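Local coordinates for polysaccharide deacetylase (Streptococcus pyogenes, PDB 6DQ3), which acts as a zinc-containing de-N-acetylase of the carbohydrate esterase 4 family on the cell wall linkage unit of streptococcal rhamnopolysaccharides, at residues 42-46 against 47-51; 35-38 against 39-42. All coordinates share one frame; numbering follows the deposited sequence.

Contact 1 of 2, residues 42-46 against 47-51; sequences QKMKD and EGYYF
Met-44 and Tyr-49 meet twice across the C-terminal turn of helix 34-46, through a backbone bond and through their side chains, in a Schellman motif. Tyr-49 N donates to Met-44 O over 3.0 Å, nearly straight at 165°. Inside this longer loop Gly-48 N reaches Lys-45 O at 2.9 Å, approaching well above the carbonyl plane, 64° out of it, rather than on a lone pair. Gly-48 takes the positive phi at which the chain leaves the helix. One ordinary helical bond precedes the turn, Glu-47 N to Lys-43 O at 3.0 Å.

The apolar contacts gather on Met-44, whose CB lies 4.1 Å from Tyr-49 CB, the hydrophobic pair that commonly accompanies this type of cap. Its sulfur makes two Met-aromatic contacts of different kinds: SD stands above the face of the Tyr-49 ring but at a distance, 5.5 Å from the centroid, and at the edge of the Phe-51 ring, 5.4 Å from that centroid. Leu-224 of helix 221-228 and Leu-12 of strand 8-14 also pack on Met-44. At another part of the Phe-51 rim, Lys-45 brings CD to 3.9 Å from CE2, near the ring plane; a bend at chi2 (73°) turns the aliphatic chain this way.

Among polar ends, Lys-45 NZ donates to a water that in turn donates to Tyr-49 O, while a second water bridges Tyr-49 O and Lys-45 O. Glu-47 is near Lys-43 without forming a salt bridge with it; its carboxylate pairs instead with Lys-70.

Main-chain bonds thus close the helix end, two waters grip the Tyr-49 carbonyl beyond it, and Met-44, packed against both aromatic residues, holds the departing chain against the helix's buried side.

Contact 2 of 2, residues 35-38 against 39-42; sequences DLFD and QQLQ
Phe-37 and Leu-41 pack against each other one turn apart on the buried side of the amphipathic alpha-helix 34-46, in an i to i+4 contact. Leu-41 CG sits over one face of the Phe-37 ring, displaced toward its rim, and CD1 makes an off-centre CH-pi contact, 4.2 Å from the centroid. With CG anti to the backbone N (chi1 -178°), the ring extends into the core, where Ile-90 and Leu-91 of helix 81-93 pack on it and Tyr-14 meets it edge-to-face. Gln-40 places OE1 at the ring's edge, the amide turned 83° from the ring plane, but that oxygen is hydrogen-bonded to the Tyr-14 hydroxyl.

Gln-39 lies on the exposed side. Its extended chain runs past the carbonyl of Asp-35, CG coming within 3.4 Å of Asp-35 O, the same oxygen that accepts Gln-39 N in the helical bond.

Asp-38 sends its carboxylate out of the helix toward helix 81-93 and the residues following it: OD2 forms a salt bridge with Lys-93 and OD1 a hydrogen bond with the Tyr-94 hydroxyl. Its main chain serves the next turn, Gln-42 N donating to Asp-38 O at 2.9 Å.

Contact 2 covers the first turns of helix 34-46 and contact 1 its C-terminal end; they share Gln-42, and their centres are about 11 Å apart. They also touch through side chains, Phe-51 CE1 lying 4.1 Å from Leu-41 CD2, so the ring beyond the cap continues the apolar side of the helix. Tyr-14 and Leu-224 each contact both regions, at Met-44 and Gln-40. Neither contact includes a zinc ligand. One route to the zinc site of Asp-78, His-133 and His-137 runs through the sheet: strand 50-51, which ends contact 1, pairs in parallel with strand 71-77, directly after which comes Asp-78.

Contact 1 of 2, residues 42-46 against 47-51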
# COMPACT_ATOMS: atom_id res chain seq x y z
N GLN A 42 13.82 -1.69 11.43
CA GLN A 42 14.47 -2.05 12.67
C GLN A 42 13.88 -1.29 13.85
O GLN A 42 13.59 -1.87 14.90
CB GLN A 42 15.97 -1.79 12.57
CG GLN A 42 16.75 -2.12 13.84
CD GLN A 42 18.20 -1.68 13.76
OE1 GLN A 42 18.56 -0.88 12.90
NE2 GLN A 42 19.03 -2.20 14.65
N LYS A 43 13.67 0.02 13.68
CA LYS A 43 13.16 0.84 14.77
C LYS A 43 11.70 0.50 15.08
O LYS A 43 11.31 0.47 16.26
CB LYS A 43 13.31 2.32 14.43
CG LYS A 43 12.99 3.28 15.56
CD LYS A 43 14.02 3.25 16.67
CE LYS A 43 13.52 4.05 17.86
NZ LYS A 43 14.60 4.32 18.85
N MET A 44 10.89 0.23 14.06
CA MET A 44 9.52 -0.20 14.30
C MET A 44 9.50 -1.53 15.06
O MET A 44 8.70 -1.71 15.99
CB MET A 44 8.76 -0.34 12.98
CG MET A 44 8.48 0.98 12.29
SD MET A 44 7.54 0.76 10.77
CE MET A 44 8.51 1.75 9.64
N LYS A 45 10.38 -2.46 14.68
CA LYS A 45 10.41 -3.76 15.35
C LYS A 45 10.82 -3.60 16.81
O LYS A 45 10.19 -4.18 17.71
CB LYS A 45 11.37 -4.69 14.61
CG LYS A 45 11.16 -6.18 14.90
CD LYS A 45 9.89 -6.69 14.22
CE LYS A 45 9.72 -8.20 14.37
NZ LYS A 45 8.46 -8.66 13.71
N ASP A 46 11.87 -2.82 17.06
CA ASP A 46 12.34 -2.60 18.43
C ASP A 46 11.26 -1.96 19.29
O ASP A 46 11.15 -2.24 20.49
CB ASP A 46 13.60 -1.73 18.41
CG ASP A 46 14.82 -2.47 17.89
OD1 ASP A 46 14.74 -3.70 17.69
OD2 ASP A 46 15.86 -1.81 17.68
N GLU A 47 10.46 -1.06 18.70
CA GLU A 47 9.36 -0.42 19.40
C GLU A 47 8.14 -1.31 19.54
O GLU A 47 7.12 -0.86 20.08
CB GLU A 47 8.98 0.88 18.68
CG GLU A 47 9.98 2.00 18.89
CD GLU A 47 9.87 2.63 20.27
OE1 GLU A 47 8.74 3.00 20.65
OE2 GLU A 47 10.90 2.73 20.97
N GLY A 48 8.22 -2.56 19.08
CA GLY A 48 7.14 -3.50 19.27
C GLY A 48 5.98 -3.37 18.31
O GLY A 48 4.87 -3.79 18.65
N TYR A 49 6.20 -2.81 17.12
CA TYR A 49 5.11 -2.64 16.18
C TYR A 49 4.65 -3.98 15.62
O TYR A 49 5.45 -4.87 15.34
CB TYR A 49 5.52 -1.71 15.03
CG TYR A 49 5.17 -0.26 15.28
CD1 TYR A 49 6.04 0.57 15.96
CD2 TYR A 49 3.94 0.26 14.87
CE1 TYR A 49 5.72 1.89 16.21
CE2 TYR A 49 3.61 1.59 15.11
CZ TYR A 49 4.51 2.40 15.79
OH TYR A 49 4.19 3.71 16.04
N TYR A 50 3.33 -4.12 15.49
CA TYR A 50 2.66 -5.23 14.83
C TYR A 50 2.33 -4.80 13.41
O TYR A 50 1.71 -3.76 13.20
CB TYR A 50 1.39 -5.59 15.62
CG TYR A 50 0.58 -6.76 15.12
CD1 TYR A 50 -0.21 -6.65 13.98
CD2 TYR A 50 0.56 -7.96 15.81
CE1 TYR A 50 -0.96 -7.72 13.52
CE2 TYR A 50 -0.19 -9.04 15.37
CZ TYR A 50 -0.95 -8.91 14.22
OH TYR A 50 -1.70 -9.98 13.78
N PHE A 51 2.76 -5.60 12.43
CA PHE A 51 2.60 -5.26 11.02
C PHE A 51 1.33 -5.89 10.48
O PHE A 51 1.19 -7.11 10.45
CB PHE A 51 3.83 -5.73 10.23
CG PHE A 51 5.11 -5.10 10.68
CD1 PHE A 51 5.47 -3.84 10.23
CD2 PHE A 51 5.97 -5.76 11.55
CE1 PHE A 51 6.64 -3.24 10.65
CE2 PHE A 51 7.15 -5.17 11.97
CZ PHE A 51 7.48 -3.92 11.52
O HOH W 1 6.14 -7.32 14.64
O HOH W 2 7.60 -5.82 16.93

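Contact 2 of 2, residues 35-38 against 39-42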
# COMPACT_ATOMS: atom_id res chain seq x y z
N ASP A 35 19.23 1.19 2.82
CA ASP A 35 19.75 1.21 4.18
C ASP A 35 18.79 1.93 5.13
O ASP A 35 18.58 1.48 6.26
CB ASP A 35 21.13 1.87 4.21
CG ASP A 35 22.20 1.03 3.54
OD1 ASP A 35 22.09 -0.21 3.56
OD2 ASP A 35 23.15 1.62 2.98
N LEU A 36 18.20 3.04 4.68
CA LEU A 36 17.26 3.77 5.53
C LEU A 36 15.99 2.96 5.77
O LEU A 36 15.45 2.95 6.88
CB LEU A 36 16.93 5.12 4.90
CG LEU A 36 15.85 5.95 5.60
CD1 LEU A 36 16.27 6.27 7.02
CD2 LEU A 36 15.55 7.23 4.83
N PHE A 37 15.48 2.29 4.73
CA PHE A 37 14.32 1.42 4.92
C PHE A 37 14.63 0.36 5.97
O PHE A 37 13.82 0.12 6.88
CB PHE A 37 13.93 0.79 3.58
CG PHE A 37 12.72 -0.09 3.65
CD1 PHE A 37 11.52 0.39 4.14
CD2 PHE A 37 12.79 -1.40 3.23
CE1 PHE A 37 10.41 -0.42 4.21
CE2 PHE A 37 11.69 -2.22 3.29
CZ PHE A 37 10.49 -1.73 3.78
N ASP A 38 15.80 -0.27 5.87
CA ASP A 38 16.22 -1.23 6.89
C ASP A 38 16.16 -0.61 8.28
O ASP A 38 15.60 -1.20 9.21
CB ASP A 38 17.64 -1.73 6.57
CG ASP A 38 18.09 -2.86 7.48
OD1 ASP A 38 18.28 -2.60 8.69
OD2 ASP A 38 18.24 -4.00 6.99
N GLN A 39 16.69 0.61 8.42
CA GLN A 39 16.74 1.26 9.73
C GLN A 39 15.35 1.66 10.22
O GLN A 39 15.10 1.65 11.43
CB GLN A 39 17.65 2.48 9.68
CG GLN A 39 19.12 2.14 9.52
CD GLN A 39 19.96 3.32 9.06
OE1 GLN A 39 19.54 4.47 9.13
NE2 GLN A 39 21.17 3.02 8.58
N GLN A 40 14.44 2.01 9.31
CA GLN A 40 13.07 2.31 9.71
C GLN A 40 12.38 1.06 10.24
O GLN A 40 11.74 1.10 11.30
CB GLN A 40 12.30 2.89 8.53
CG GLN A 40 12.73 4.29 8.13
CD GLN A 40 12.15 4.70 6.79
OE1 GLN A 40 11.60 3.88 6.06
NE2 GLN A 40 12.26 5.99 6.47
N LEU A 41 12.51 -0.06 9.53
CA LEU A 41 11.87 -1.29 10.00
C LEU A 41 12.49 -1.76 11.31
O LEU A 41 11.78 -2.22 12.21
CB LEU A 41 11.99 -2.39 8.95
CG LEU A 41 11.09 -2.31 7.72
CD1 LEU A 41 11.31 -3.57 6.89
CD2 LEU A 41 9.64 -2.16 8.10
N GLN A 42 13.82 -1.69 11.43
CA GLN A 42 14.47 -2.05 12.67
C GLN A 42 13.88 -1.29 13.85
O GLN A 42 13.59 -1.87 14.90
CB GLN A 42 15.97 -1.79 12.57
CG GLN A 42 16.75 -2.12 13.84
CD GLN A 42 18.20 -1.68 13.76
OE1 GLN A 42 18.56 -0.88 12.90
NE2 GLN A 42 19.03 -2.20 14.65